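Local coordinates for amidohydrolase (Pseudomonas aeruginosa, PDB 2I5G), which probably acts as a metal-dependent dipeptidase of the membrane dipeptidase (M19) family, hydrolysing dipeptides on a TIM-barrel scaffold, at residues S42-F47 / F259-H264; Q93-F98 / T122-G127; V116-N121 / C155-V160; G15-K20 / I246-T251; T128-R133 / H189-S194. The protein carries 2 engineered substitutions. All coordinates share one frame; numbering follows the deposited sequence.

Interaction 1 of 5, residues S42-F47 / F259-H264; sequences SVWEGF and FEWLTH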
# COMPACT_ATOMS: atom_id res chain seq x y z
N SER A 42 -13.78 4.12 9.95
CA SER A 42 -12.40 4.07 9.48
C SER A 42 -12.24 4.67 8.09
O SER A 42 -13.08 4.45 7.21
CB SER A 42 -11.93 2.60 9.46
OG SER A 42 -10.66 2.44 8.85
N VAL A 43 -11.16 5.43 7.90
CA VAL A 43 -10.86 6.04 6.60
C VAL A 43 -9.36 6.00 6.29
O VAL A 43 -8.97 5.54 5.22
CB VAL A 43 -11.43 7.50 6.50
CG1 VAL A 43 -11.42 8.15 7.84
CG2 VAL A 43 -10.63 8.33 5.51
N TRP A 44 -8.52 6.46 7.21
CA TRP A 44 -7.08 6.44 7.00
C TRP A 44 -6.41 5.45 7.96
O TRP A 44 -5.31 4.96 7.71
CB TRP A 44 -6.46 7.83 7.21
CG TRP A 44 -6.72 8.86 6.12
CD1 TRP A 44 -7.19 10.13 6.30
CD2 TRP A 44 -6.45 8.72 4.72
NE1 TRP A 44 -7.23 10.79 5.09
CE2 TRP A 44 -6.79 9.95 4.11
CE3 TRP A 44 -5.97 7.68 3.91
CZ2 TRP A 44 -6.66 10.17 2.73
CZ3 TRP A 44 -5.84 7.90 2.54
CH2 TRP A 44 -6.18 9.14 1.97
N GLU A 45 -7.10 5.15 9.06
CA GLU A 45 -6.59 4.25 10.10
C GLU A 45 -6.20 2.81 9.73
O GLU A 45 -6.79 2.20 8.84
CB GLU A 45 -7.57 4.21 11.27
CG GLU A 45 -9.02 4.47 10.90
CD GLU A 45 -9.41 5.93 11.05
OE1 GLU A 45 -9.40 6.44 12.19
OE2 GLU A 45 -9.72 6.57 10.02
N GLY A 46 -5.20 2.29 10.43
CA GLY A 46 -4.75 0.93 10.20
C GLY A 46 -5.60 -0.03 11.01
O GLY A 46 -6.68 0.34 11.47
N PHE A 47 -5.11 -1.26 11.22
CA PHE A 47 -5.86 -2.27 11.98
C PHE A 47 -6.28 -1.83 13.38
O PHE A 47 -7.44 -1.49 13.62
CB PHE A 47 -5.05 -3.57 12.08
CG PHE A 47 -5.75 -4.65 12.87
CD1 PHE A 47 -6.89 -5.27 12.37
CD2 PHE A 47 -5.28 -5.02 14.13
CE1 PHE A 47 -7.56 -6.24 13.11
CE2 PHE A 47 -5.94 -5.98 14.88
CZ PHE A 47 -7.08 -6.60 14.37
N PHE A 259 -12.26 17.98 8.16
CA PHE A 259 -12.21 18.13 6.71
C PHE A 259 -10.79 18.18 6.18
O PHE A 259 -10.49 17.61 5.13
CB PHE A 259 -13.01 19.36 6.28
CG PHE A 259 -14.49 19.14 6.34
CD1 PHE A 259 -15.10 18.25 5.47
CD2 PHE A 259 -15.26 19.74 7.33
CE1 PHE A 259 -16.46 17.95 5.59
CE2 PHE A 259 -16.62 19.45 7.46
CZ PHE A 259 -17.22 18.55 6.59
N GLU A 260 -9.90 18.85 6.91
CA GLU A 260 -8.50 18.93 6.49
C GLU A 260 -7.92 17.52 6.49
O GLU A 260 -7.08 17.18 5.66
CB GLU A 260 -7.72 19.83 7.45
CG GLU A 260 -8.10 21.30 7.34
CD GLU A 260 -7.81 21.86 5.95
OE1 GLU A 260 -6.62 22.01 5.60
OE2 GLU A 260 -8.78 22.15 5.21
N TRP A 261 -8.40 16.72 7.43
CA TRP A 261 -7.97 15.33 7.60
C TRP A 261 -8.42 14.48 6.42
O TRP A 261 -7.73 13.55 6.00
CB TRP A 261 -8.57 14.79 8.90
CG TRP A 261 -8.18 13.40 9.21
CD1 TRP A 261 -6.92 12.95 9.46
CD2 TRP A 261 -9.05 12.29 9.38
NE1 TRP A 261 -6.95 11.61 9.78
CE2 TRP A 261 -8.25 11.18 9.74
CE3 TRP A 261 -10.44 12.11 9.26
CZ2 TRP A 261 -8.79 9.92 9.99
CZ3 TRP A 261 -10.98 10.85 9.51
CH2 TRP A 261 -10.15 9.77 9.87
N LEU A 262 -9.59 14.80 5.90
CA LEU A 262 -10.15 14.08 4.77
C LEU A 262 -9.49 14.54 3.47
O LEU A 262 -9.43 13.79 2.50
CB LEU A 262 -11.66 14.33 4.71
CG LEU A 262 -12.65 13.20 5.05
CD1 LEU A 262 -12.24 12.47 6.30
CD2 LEU A 262 -14.04 13.80 5.21
N THR A 263 -8.97 15.77 3.44
CA THR A 263 -8.37 16.28 2.21
C THR A 263 -6.86 16.16 2.00
O THR A 263 -6.36 16.49 0.91
CB THR A 263 -8.78 17.75 2.00
OG1 THR A 263 -8.51 18.49 3.20
CG2 THR A 263 -10.26 17.84 1.67
N HIS A 264 -6.14 15.69 3.01
CA HIS A 264 -4.70 15.51 2.86
C HIS A 264 -4.41 14.01 2.85
O HIS A 264 -4.99 13.26 3.64
CB HIS A 264 -3.93 16.18 4.00
CG HIS A 264 -3.97 17.68 3.97
ND1 HIS A 264 -5.09 18.41 4.29
CD2 HIS A 264 -3.02 18.58 3.63
CE1 HIS A 264 -4.83 19.70 4.15
NE2 HIS A 264 -3.58 19.83 3.76
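Two tryptophans join neighbouring pieces of the loop layer over the TIM barrel: Trp44, in the loop between strand 36-40 and helix 47-63, meets Trp261 near the C-terminal end of helix 256-263. The indoles form a T-shaped pair. Trp44 presents its pyrrole edge to a face of Trp261, with five-membered ring centroids 5.1 Å apart and planes at 84°. The touching atom is Trp44 CD1, which stands above the plane toward the rim of the Trp261 ring, 3.7 Å from Trp261 CE2. With CG of Trp44 beside its backbone N (chi1 -74°), the same edge also carries NE1 to the helix, where it donates to the backbone carbonyl Trp261 O at 2.9 Å. This oxygen lies close to the plane of the donor indole. At the far rim of the Trp261 ring, Glu45 OE2 lies in plane, 3.2 Å from Trp261 CH2, with its carboxylate turned almost perpendicular to the ring. That oxygen is itself held by two backbone amides, Val43 N at 2.8 Å and Trp44 N at 3.1 Å, which reach it from opposite faces of the carboxylate, while Glu45 OE1 binds Asn53. Tyr120 adds a further edge-to-face contact to Trp44. The N-H bond to Trp261 O and the edge-to-face packing together probably hold Trp44 in its orientation, and the two backbone N-H groups probably stabilise the negative charge of Glu45.

Interaction 2 of 5, residues Q93-F98 / T122-G127; sequences QNAHAF and TQNLVG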
# COMPACT_ATOMS: atom_id res chain seq x y z
N GLN A 93 -14.20 3.03 4.94
CA GLN A 93 -14.09 3.73 3.67
C GLN A 93 -12.70 3.48 3.11
O GLN A 93 -12.23 4.19 2.22
CB GLN A 93 -14.37 5.22 3.84
CG GLN A 93 -15.86 5.52 3.94
CD GLN A 93 -16.21 6.90 3.39
OE1 GLN A 93 -15.92 7.21 2.23
NE2 GLN A 93 -16.84 7.72 4.23
N ASN A 94 -12.04 2.46 3.63
CA ASN A 94 -10.70 2.10 3.18
C ASN A 94 -10.39 0.66 3.56
O ASN A 94 -10.72 0.21 4.66
CB ASN A 94 -9.66 3.02 3.83
CG ASN A 94 -8.35 3.06 3.08
OD1 ASN A 94 -8.00 2.11 2.38
ND2 ASN A 94 -7.61 4.15 3.23
N ALA A 95 -9.76 -0.07 2.65
CA ALA A 95 -9.39 -1.46 2.91
C ALA A 95 -8.09 -1.50 3.70
O ALA A 95 -7.65 -2.56 4.13
CB ALA A 95 -9.22 -2.20 1.60
N HIS A 96 -7.48 -0.33 3.90
CA HIS A 96 -6.22 -0.22 4.61
C HIS A 96 -6.25 -0.81 6.02
O HIS A 96 -5.22 -1.24 6.54
CB HIS A 96 -5.77 1.24 4.68
CG HIS A 96 -4.41 1.42 5.25
ND1 HIS A 96 -3.28 0.83 4.71
CD2 HIS A 96 -3.98 2.10 6.34
CE1 HIS A 96 -2.23 1.14 5.44
NE2 HIS A 96 -2.62 1.91 6.44
N ALA A 97 -7.44 -0.85 6.62
CA ALA A 97 -7.61 -1.40 7.96
C ALA A 97 -7.21 -2.88 7.99
O ALA A 97 -6.84 -3.40 9.05
CB ALA A 97 -9.05 -1.26 8.39
N PHE A 98 -7.29 -3.55 6.84
CA PHE A 98 -6.90 -4.95 6.75
C PHE A 98 -5.38 -5.06 6.71
O PHE A 98 -4.82 -6.15 6.84
CB PHE A 98 -7.41 -5.60 5.45
CG PHE A 98 -8.90 -5.59 5.30
CD1 PHE A 98 -9.73 -5.93 6.37
CD2 PHE A 98 -9.47 -5.31 4.06
CE1 PHE A 98 -11.11 -5.99 6.19
CE2 PHE A 98 -10.85 -5.37 3.87
CZ PHE A 98 -11.67 -5.71 4.94
N THR A 122 -6.23 7.74 -2.68
CA THR A 122 -4.89 7.42 -3.16
C THR A 122 -4.56 5.93 -3.19
O THR A 122 -5.39 5.09 -2.85
CB THR A 122 -3.84 8.15 -2.31
OG1 THR A 122 -4.15 7.96 -0.93
CG2 THR A 122 -3.82 9.63 -2.63
N GLN A 123 -3.33 5.60 -3.60
CA GLN A 123 -2.92 4.20 -3.69
C GLN A 123 -2.94 3.43 -2.37
O GLN A 123 -2.47 3.91 -1.34
CB GLN A 123 -1.53 4.11 -4.34
CG GLN A 123 -1.06 2.69 -4.59
CD GLN A 123 0.12 2.63 -5.54
OE1 GLN A 123 0.00 3.00 -6.72
NE2 GLN A 123 1.26 2.17 -5.05
N ASN A 124 -3.48 2.22 -2.45
CA ASN A 124 -3.63 1.29 -1.32
C ASN A 124 -2.68 0.12 -1.54
O ASN A 124 -1.74 0.21 -2.33
CB ASN A 124 -5.06 0.74 -1.35
CG ASN A 124 -5.76 0.89 -0.03
OD1 ASN A 124 -6.95 0.59 0.09
ND2 ASN A 124 -5.04 1.36 0.97
N LEU A 125 -2.92 -0.97 -0.83
CA LEU A 125 -2.14 -2.18 -1.03
C LEU A 125 -2.98 -3.00 -2.01
O LEU A 125 -2.48 -3.90 -2.67
CB LEU A 125 -1.96 -3.00 0.26
CG LEU A 125 -0.98 -2.56 1.34
CD1 LEU A 125 -0.94 -3.62 2.43
CD2 LEU A 125 0.41 -2.37 0.76
N VAL A 126 -4.27 -2.66 -2.11
CA VAL A 126 -5.18 -3.40 -3.00
C VAL A 126 -5.49 -2.72 -4.34
O VAL A 126 -5.64 -3.39 -5.35
CB VAL A 126 -6.51 -3.72 -2.28
CG1 VAL A 126 -6.23 -4.32 -0.92
CG2 VAL A 126 -7.37 -2.48 -2.15
N GLY A 127 -5.57 -1.40 -4.34
CA GLY A 127 -5.85 -0.68 -5.56
C GLY A 127 -5.43 0.77 -5.41
O GLY A 127 -4.57 1.08 -4.59
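The amides of Asn94 and Asn124 run past each other in opposite directions, their planes 45° apart, with Asn94 OD1 3.5 Å from Asn124 CG. The imidazole of His96 crosses the Asn124 amide at an inclination of 31°. What lies above the Asn94 carbonyl plane is the backbone amide of His96, whose N donates to Asn94 OD1 at 2.9 Å from well outside that plane. This closes an Asx turn and leads into the 3-10 turn 96-98. A chi1 of -160° turns the Asn94 amide back along the chain toward His96 N, and its ND2 binds Val43 O. Beside the amides the contact becomes apolar: Ala95 CB rests 4.2 Å from Val126 CG2. Loop 122-127 is tied within itself by Asn124 N donating to Gly127 O at 2.7 Å. The whole lies buried between two loops that follow strands 86-92 and 113-117 of the barrel. Asn124 O bonds to Gln123 NE2 of the second subunit, while helix 139-151 covers Val126 through Phe140 and Ile144, and Phe98 packs onto helix 103-110.

Interaction 3 of 5, residues V116-N121 / C155-V160; sequences VQMCYN and CDLSHV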
# COMPACT_ATOMS: atom_id res chain seq x y z
N VAL A 116 -17.12 -2.44 3.03
CA VAL A 116 -15.77 -1.92 3.00
C VAL A 116 -15.42 -1.33 1.66
O VAL A 116 -15.57 -1.98 0.63
CB VAL A 116 -14.74 -3.02 3.34
CG1 VAL A 116 -13.34 -2.47 3.25
CG2 VAL A 116 -15.00 -3.55 4.73
N GLN A 117 -14.97 -0.08 1.67
CA GLN A 117 -14.56 0.59 0.45
C GLN A 117 -13.16 0.06 0.15
O GLN A 117 -12.35 -0.09 1.06
CB GLN A 117 -14.53 2.11 0.66
CG GLN A 117 -14.39 2.90 -0.62
CD GLN A 117 -14.62 4.39 -0.42
OE1 GLN A 117 -15.29 5.03 -1.23
NE2 GLN A 117 -14.05 4.94 0.65
N MSE A 118 -12.88 -0.23 -1.12
CA MSE A 118 -11.59 -0.76 -1.51
C MSE A 118 -10.42 0.18 -1.27
O MSE A 118 -9.38 -0.22 -0.74
CB MSE A 118 -11.61 -1.17 -2.98
CG MSE A 118 -11.36 -2.65 -3.21
SE MSE A 118 -12.43 -3.75 -2.04
CE MSE A 118 -14.14 -3.02 -2.50
N CYS A 119 -10.58 1.44 -1.65
CA CYS A 119 -9.51 2.41 -1.48
C CYS A 119 -10.09 3.75 -1.08
O CYS A 119 -11.31 3.93 -1.08
CB CYS A 119 -8.74 2.57 -2.79
SG CYS A 119 -8.19 1.01 -3.54
N TYR A 120 -9.20 4.69 -0.75
CA TYR A 120 -9.63 6.03 -0.37
C TYR A 120 -8.74 7.11 -0.99
O TYR A 120 -7.70 7.46 -0.44
CB TYR A 120 -9.62 6.20 1.15
CG TYR A 120 -10.36 7.44 1.59
CD1 TYR A 120 -11.76 7.47 1.58
CD2 TYR A 120 -9.68 8.60 1.93
CE1 TYR A 120 -12.46 8.63 1.90
CE2 TYR A 120 -10.36 9.77 2.25
CZ TYR A 120 -11.75 9.78 2.23
OH TYR A 120 -12.45 10.94 2.53
N ASN A 121 -9.17 7.62 -2.14
CA ASN A 121 -8.47 8.69 -2.85
C ASN A 121 -7.11 8.37 -3.46
O ASN A 121 -6.85 8.71 -4.61
CB ASN A 121 -8.31 9.91 -1.94
CG ASN A 121 -9.63 10.36 -1.34
OD1 ASN A 121 -10.70 9.89 -1.73
ND2 ASN A 121 -9.55 11.28 -0.38
N CYS A 155 -18.31 -4.93 -1.24
CA CYS A 155 -17.26 -4.09 -1.82
C CYS A 155 -17.84 -2.73 -2.22
O CYS A 155 -18.83 -2.66 -2.95
CB CYS A 155 -16.67 -4.76 -3.06
SG CYS A 155 -15.83 -6.34 -2.75
N ASP A 156 -17.21 -1.67 -1.74
CA ASP A 156 -17.64 -0.31 -2.03
C ASP A 156 -16.56 0.35 -2.89
O ASP A 156 -15.37 0.11 -2.69
CB ASP A 156 -17.85 0.46 -0.72
CG ASP A 156 -18.37 1.87 -0.94
OD1 ASP A 156 -19.25 2.06 -1.81
OD2 ASP A 156 -17.90 2.79 -0.23
N LEU A 157 -16.99 1.18 -3.84
CA LEU A 157 -16.05 1.82 -4.76
C LEU A 157 -16.25 3.31 -4.98
O LEU A 157 -15.68 3.87 -5.92
CB LEU A 157 -16.11 1.12 -6.11
CG LEU A 157 -15.87 -0.39 -6.12
CD1 LEU A 157 -16.34 -0.95 -7.44
CD2 LEU A 157 -14.40 -0.71 -5.87
N SER A 158 -17.02 3.97 -4.13
CA SER A 158 -17.26 5.41 -4.29
C SER A 158 -15.98 6.24 -4.47
O SER A 158 -15.92 7.11 -5.34
CB SER A 158 -18.06 5.96 -3.10
OG SER A 158 -19.38 5.43 -3.09
N HIS A 159 -14.97 5.98 -3.64
CA HIS A 159 -13.72 6.73 -3.68
C HIS A 159 -12.60 6.03 -4.47
O HIS A 159 -11.48 6.54 -4.54
CB HIS A 159 -13.24 7.02 -2.25
CG HIS A 159 -14.16 7.93 -1.47
ND1 HIS A 159 -14.00 9.29 -1.44
CD2 HIS A 159 -15.25 7.66 -0.71
CE1 HIS A 159 -14.94 9.83 -0.69
NE2 HIS A 159 -15.71 8.86 -0.23
N VAL A 160 -12.90 4.89 -5.08
CA VAL A 160 -11.90 4.16 -5.86
C VAL A 160 -11.85 4.68 -7.30
O VAL A 160 -12.87 5.08 -7.87
CB VAL A 160 -12.19 2.64 -5.87
CG1 VAL A 160 -11.10 1.91 -6.64
CG2 VAL A 160 -12.28 2.11 -4.45
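Val116 and Gln117 pair with Cys155 and Asp156 as parallel strands, Asp156 N donating to Val116 O at 2.9 Å and Met118 N to Asp156 O at 3.0 Å. These are adjacent strands of the TIM barrel, joined through helix 139-151 in a beta-alpha-beta unit, and the contact continues past their C-terminal ends, where enzymes of this fold place their active sites. Within the second pair, Gln117 CG passes Asp156 OD2 at 3.5 Å, with the amide and carboxylate planes nearly parallel, 11° apart. Gln117 NE2 is held by Gln93 O, and Asp156 OD1 by Ser179 N. Next along the chain, selenomethionine Met118 packs its CB against Val160 CG2 at 3.7 Å, and the same valine methyl reaches Cys119 CB. The chain 157-160 folds into a type I turn, closed by Val160 N to Leu157 O at 3.1 Å, which brings His159 against Tyr120 and Asn121. Its ring, CG beside the backbone N (chi1 -65°), is bonded at NE2 to His180. Asn121 OD1 receives only a weak bond from ND1. Tyr120 CE1 stands above the centre of the imidazole, 3.7 Å from His159 ND1, with the two ring planes inclined by 38°.

Interaction 4 of 5, residues G15-K20 / I246-T251; sequences GLIIAK and IGTDFT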
# COMPACT_ATOMS: atom_id res chain seq x y z
N GLY A 15 -26.88 5.02 2.76
CA GLY A 15 -25.64 4.37 2.37
C GLY A 15 -24.35 4.90 2.99
O GLY A 15 -23.35 4.19 2.99
N LEU A 16 -24.36 6.12 3.50
CA LEU A 16 -23.16 6.66 4.10
C LEU A 16 -23.34 7.85 5.04
O LEU A 16 -23.94 8.86 4.67
CB LEU A 16 -22.15 7.06 3.04
CG LEU A 16 -20.77 7.18 3.69
CD1 LEU A 16 -20.04 5.86 3.53
CD2 LEU A 16 -19.97 8.30 3.07
N ILE A 17 -22.78 7.71 6.23
CA ILE A 17 -22.84 8.75 7.24
C ILE A 17 -21.54 8.76 8.05
O ILE A 17 -21.11 7.72 8.55
CB ILE A 17 -24.05 8.53 8.18
CG1 ILE A 17 -25.34 8.84 7.43
CG2 ILE A 17 -23.94 9.41 9.41
CD1 ILE A 17 -26.61 8.71 8.27
N ILE A 18 -20.91 9.93 8.14
CA ILE A 18 -19.68 10.15 8.90
C ILE A 18 -19.93 11.38 9.76
O ILE A 18 -19.36 12.45 9.52
CB ILE A 18 -18.44 10.46 8.03
CG1 ILE A 18 -18.84 11.26 6.78
CG2 ILE A 18 -17.71 9.21 7.69
CD1 ILE A 18 -19.60 10.45 5.74
N ALA A 19 -20.81 11.23 10.74
CA ALA A 19 -21.15 12.32 11.64
C ALA A 19 -20.43 12.14 12.96
O ALA A 19 -19.98 11.05 13.28
CB ALA A 19 -22.65 12.33 11.87
N LYS A 20 -20.29 13.23 13.71
CA LYS A 20 -19.65 13.17 15.02
C LYS A 20 -20.64 12.37 15.86
O LYS A 20 -21.82 12.71 15.91
CB LYS A 20 -19.51 14.58 15.60
CG LYS A 20 -18.74 14.66 16.91
CD LYS A 20 -17.24 14.64 16.68
CE LYS A 20 -16.75 15.97 16.11
NZ LYS A 20 -15.27 16.00 15.88
N ILE A 246 -30.04 5.61 -1.52
CA ILE A 246 -29.52 6.83 -0.91
C ILE A 246 -28.21 6.63 -0.16
O ILE A 246 -28.01 5.62 0.51
CB ILE A 246 -30.56 7.44 0.05
CG1 ILE A 246 -31.75 7.95 -0.76
CG2 ILE A 246 -29.95 8.58 0.86
CD1 ILE A 246 -31.37 8.97 -1.83
N GLY A 247 -27.32 7.62 -0.29
CA GLY A 247 -26.03 7.64 0.39
C GLY A 247 -25.68 9.10 0.63
O GLY A 247 -24.73 9.64 0.05
N THR A 248 -26.45 9.75 1.50
CA THR A 248 -26.28 11.18 1.81
C THR A 248 -24.86 11.66 2.03
O THR A 248 -24.46 12.70 1.49
CB THR A 248 -27.09 11.59 3.05
OG1 THR A 248 -26.45 11.11 4.23
CG2 THR A 248 -28.49 11.02 2.97
N ASP A 249 -24.10 10.94 2.84
CA ASP A 249 -22.74 11.34 3.13
C ASP A 249 -22.80 12.47 4.16
O ASP A 249 -22.07 13.45 4.07
CB ASP A 249 -22.05 11.80 1.84
CG ASP A 249 -20.54 11.91 1.98
OD1 ASP A 249 -19.97 11.24 2.87
OD2 ASP A 249 -19.91 12.65 1.19
N PHE A 250 -23.71 12.33 5.13
CA PHE A 250 -23.86 13.33 6.18
C PHE A 250 -22.60 13.40 7.05
O PHE A 250 -22.12 12.38 7.54
CB PHE A 250 -25.06 12.99 7.08
CG PHE A 250 -26.35 13.63 6.65
CD1 PHE A 250 -26.42 15.01 6.45
CD2 PHE A 250 -27.50 12.86 6.48
CE1 PHE A 250 -27.62 15.61 6.08
CE2 PHE A 250 -28.71 13.46 6.11
CZ PHE A 250 -28.77 14.84 5.91
N THR A 251 -22.09 14.62 7.24
CA THR A 251 -20.89 14.84 8.04
C THR A 251 -21.27 15.63 9.30
O THR A 251 -20.44 16.31 9.92
CB THR A 251 -19.84 15.64 7.25
OG1 THR A 251 -20.35 16.95 6.96
CG2 THR A 251 -19.53 14.95 5.94
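Ile246 O is gripped twice: Gly15 N donates to it at 2.6 Å, and the indole N-H of Trp315 is its second partner. Gly15 CA and Gly247 CA, 3.8 Å apart, are the nearest alpha carbons here. Two further bonds tie the chains farther on. Asp249 N donates to Leu16 O at 2.8 Å, and Ile18 N donates to Phe250 O at 2.8 Å, the latter nearly along the C=O axis. A CA-H...O contact from Thr251 CA to Ile18 O, 3.2 Å, continues the series. The end-to-end directions of the touching parts differ by 16°, so the chains run the same way. Apolar carbons meet alongside: Ile17 CG1 lies 4.2 Å from Phe250 CB, and Ile18 CG1 lies 3.8 Å from Thr251 CG2. The Asp249 side chain lies alongside that of Leu16, with OD1 also near Ile18 CD1. Thr248 OG1 is bound to Asp14. Strand 13-17 and the chain leaving it meet the end of strand 244-246 and the loop after it, consistent with closure of the TIM barrel between its first and last strands. Leu16 and Ile18 also touch the neighbouring strand 36-40, Leu16 and Asp249 reach His180 of strand 177-181, and Ile246 is covered by Tyr228 and Ile232 of helix 225-239.

Interaction 5 of 5, residues T128-R133 / H189-S194; sequences TGCYER and HPRNKS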
# COMPACT_ATOMS: atom_id res chain seq x y z
N THR A 128 -6.04 1.66 -6.17
CA THR A 128 -5.71 3.07 -6.07
C THR A 128 -6.97 3.95 -6.15
O THR A 128 -7.89 3.65 -6.91
CB THR A 128 -4.65 3.46 -7.15
OG1 THR A 128 -4.53 4.88 -7.24
CG2 THR A 128 -5.04 2.89 -8.48
N GLY A 129 -6.98 5.01 -5.35
CA GLY A 129 -8.12 5.92 -5.30
C GLY A 129 -8.41 6.76 -6.53
O GLY A 129 -7.77 6.61 -7.56
N CYS A 130 -9.38 7.66 -6.40
CA CYS A 130 -9.80 8.49 -7.51
C CYS A 130 -9.11 9.84 -7.69
O CYS A 130 -9.47 10.60 -8.59
CB CYS A 130 -11.32 8.70 -7.45
SG CYS A 130 -11.89 9.56 -5.97
N TYR A 131 -8.12 10.16 -6.86
CA TYR A 131 -7.44 11.44 -7.01
C TYR A 131 -6.01 11.32 -7.51
O TYR A 131 -5.23 12.26 -7.38
CB TYR A 131 -7.43 12.21 -5.69
CG TYR A 131 -8.77 12.74 -5.26
CD1 TYR A 131 -9.67 11.93 -4.57
CD2 TYR A 131 -9.12 14.07 -5.50
CE1 TYR A 131 -10.90 12.42 -4.13
CE2 TYR A 131 -10.35 14.57 -5.07
CZ TYR A 131 -11.23 13.75 -4.39
OH TYR A 131 -12.45 14.23 -3.96
N GLU A 132 -5.67 10.18 -8.10
CA GLU A 132 -4.31 9.96 -8.56
C GLU A 132 -4.29 8.93 -9.69
O GLU A 132 -5.25 8.19 -9.88
CB GLU A 132 -3.48 9.46 -7.38
CG GLU A 132 -2.02 9.17 -7.65
CD GLU A 132 -1.29 8.67 -6.41
OE1 GLU A 132 -0.05 8.77 -6.37
OE2 GLU A 132 -1.95 8.17 -5.47
N ARG A 133 -3.19 8.90 -10.44
CA ARG A 133 -3.02 7.94 -11.53
C ARG A 133 -3.44 6.58 -10.96
O ARG A 133 -2.90 6.12 -9.96
CB ARG A 133 -1.55 7.91 -11.95
CG ARG A 133 -1.22 7.00 -13.12
CD ARG A 133 0.21 6.47 -13.00
NE ARG A 133 1.20 7.53 -12.91
CZ ARG A 133 2.43 7.37 -12.42
NH1 ARG A 133 2.84 6.19 -11.98
NH2 ARG A 133 3.27 8.40 -12.37
N HIS A 189 -15.99 16.94 -11.67
CA HIS A 189 -15.28 16.43 -10.48
C HIS A 189 -14.74 14.99 -10.48
O HIS A 189 -15.43 14.04 -10.87
CB HIS A 189 -16.15 16.62 -9.23
CG HIS A 189 -15.38 16.55 -7.95
ND1 HIS A 189 -14.86 15.37 -7.46
CD2 HIS A 189 -15.00 17.52 -7.09
CE1 HIS A 189 -14.18 15.62 -6.36
NE2 HIS A 189 -14.25 16.92 -6.11
N PRO A 190 -13.50 14.81 -10.01
CA PRO A 190 -12.82 13.51 -9.93
C PRO A 190 -13.58 12.38 -9.20
O PRO A 190 -13.33 11.20 -9.46
CB PRO A 190 -11.51 13.85 -9.22
CG PRO A 190 -11.23 15.23 -9.72
CD PRO A 190 -12.58 15.89 -9.61
N ARG A 191 -14.50 12.73 -8.30
CA ARG A 191 -15.22 11.68 -7.59
C ARG A 191 -16.57 11.29 -8.19
O ARG A 191 -17.19 10.32 -7.75
CB ARG A 191 -15.38 12.03 -6.11
CG ARG A 191 -15.05 10.84 -5.23
CD ARG A 191 -15.03 11.14 -3.75
NE ARG A 191 -16.37 11.28 -3.18
CZ ARG A 191 -17.39 10.46 -3.42
NH1 ARG A 191 -17.24 9.43 -4.24
NH2 ARG A 191 -18.55 10.68 -2.83
N ASN A 192 -17.02 12.03 -9.19
CA ASN A 192 -18.29 11.71 -9.84
C ASN A 192 -18.08 10.59 -10.86
O ASN A 192 -16.96 10.38 -11.33
CB ASN A 192 -18.86 12.94 -10.54
CG ASN A 192 -19.47 13.91 -9.57
OD1 ASN A 192 -19.79 13.56 -8.44
ND2 ASN A 192 -19.66 15.15 -10.00
N LYS A 193 -19.15 9.88 -11.19
CA LYS A 193 -19.06 8.78 -12.15
C LYS A 193 -19.71 9.09 -13.50
O LYS A 193 -20.75 9.74 -13.57
CB LYS A 193 -19.69 7.53 -11.55
CG LYS A 193 -19.25 7.22 -10.12
CD LYS A 193 -17.75 6.99 -10.00
CE LYS A 193 -17.36 6.58 -8.58
NZ LYS A 193 -15.89 6.55 -8.37
N SER A 194 -19.08 8.61 -14.57
CA SER A 194 -19.57 8.81 -15.93
C SER A 194 -20.79 7.94 -16.20
O SER A 194 -21.03 6.98 -15.48
CB SER A 194 -18.48 8.43 -16.94
OG SER A 194 -18.29 7.03 -16.93
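Van der Waals packing carries this contact, beginning with Cys130 SG against the aliphatic part of Arg191, 3.5 Å from its CG. The sulfur sits between the backbone N and the carbonyl carbon of Cys130 (chi1 62°), a placement that turns it to the arginine, while Cys130 CB lies 3.8 Å from Pro190 O. The Tyr131 ring reaches the same turn with its CE2 and OH: CE2 is 4.4 Å from Pro190 CB, and OH is 4.0 Å from Arg191 CD. The phenol oxygen also approaches the imidazole of His189 in its plane, at the ring edge, with Tyr131 OH 3.3 Å from His189 CE1. Residues 189-192 form a type I beta turn in the loop between strand 177-181 and helix 195-203, and residues 128-133 belong to another loop at the same end of the TIM barrel, before helix 139-151. Two hydrogen bonds shape the turn. Arg191 N donates to His189 ND1 at 2.8 Å, almost straight (168°) and in the plane of the ring, which helps hold the imidazole's rotation; Asn192 N donates to His189 O at 3.1 Å. The charged groups find their partners outside the two segments. The guanidinium of Arg191, swung aside by a bend at chi3, is bound through NH2 to His180 O. Arg133 forms a salt bridge with Glu167 of the second subunit, whose Gly139 N binds Glu132 OE1.

Interactions 3 and 4 start in the barrel strands and run on into the loops that follow: both are buried and depend on backbone bonds, the former between neighbouring parallel strands, the latter where the first strand meets the last. Interactions 2 and 5 join loops beyond the strands, and interaction 1 a loop and the end of helix 256-263; these rely more on side chains: indole rings in 1, amides and small apolar groups in 2, sulfur, proline and tyrosine packing in 5. Interaction 2 is still buried, interaction 1 partly so, and interaction 5 is at the surface; 2 and 5 both touch the second subunit. Gln93 and Gln117 connect 2 to 3, and Asn121 links 3 to Tyr131 of 5.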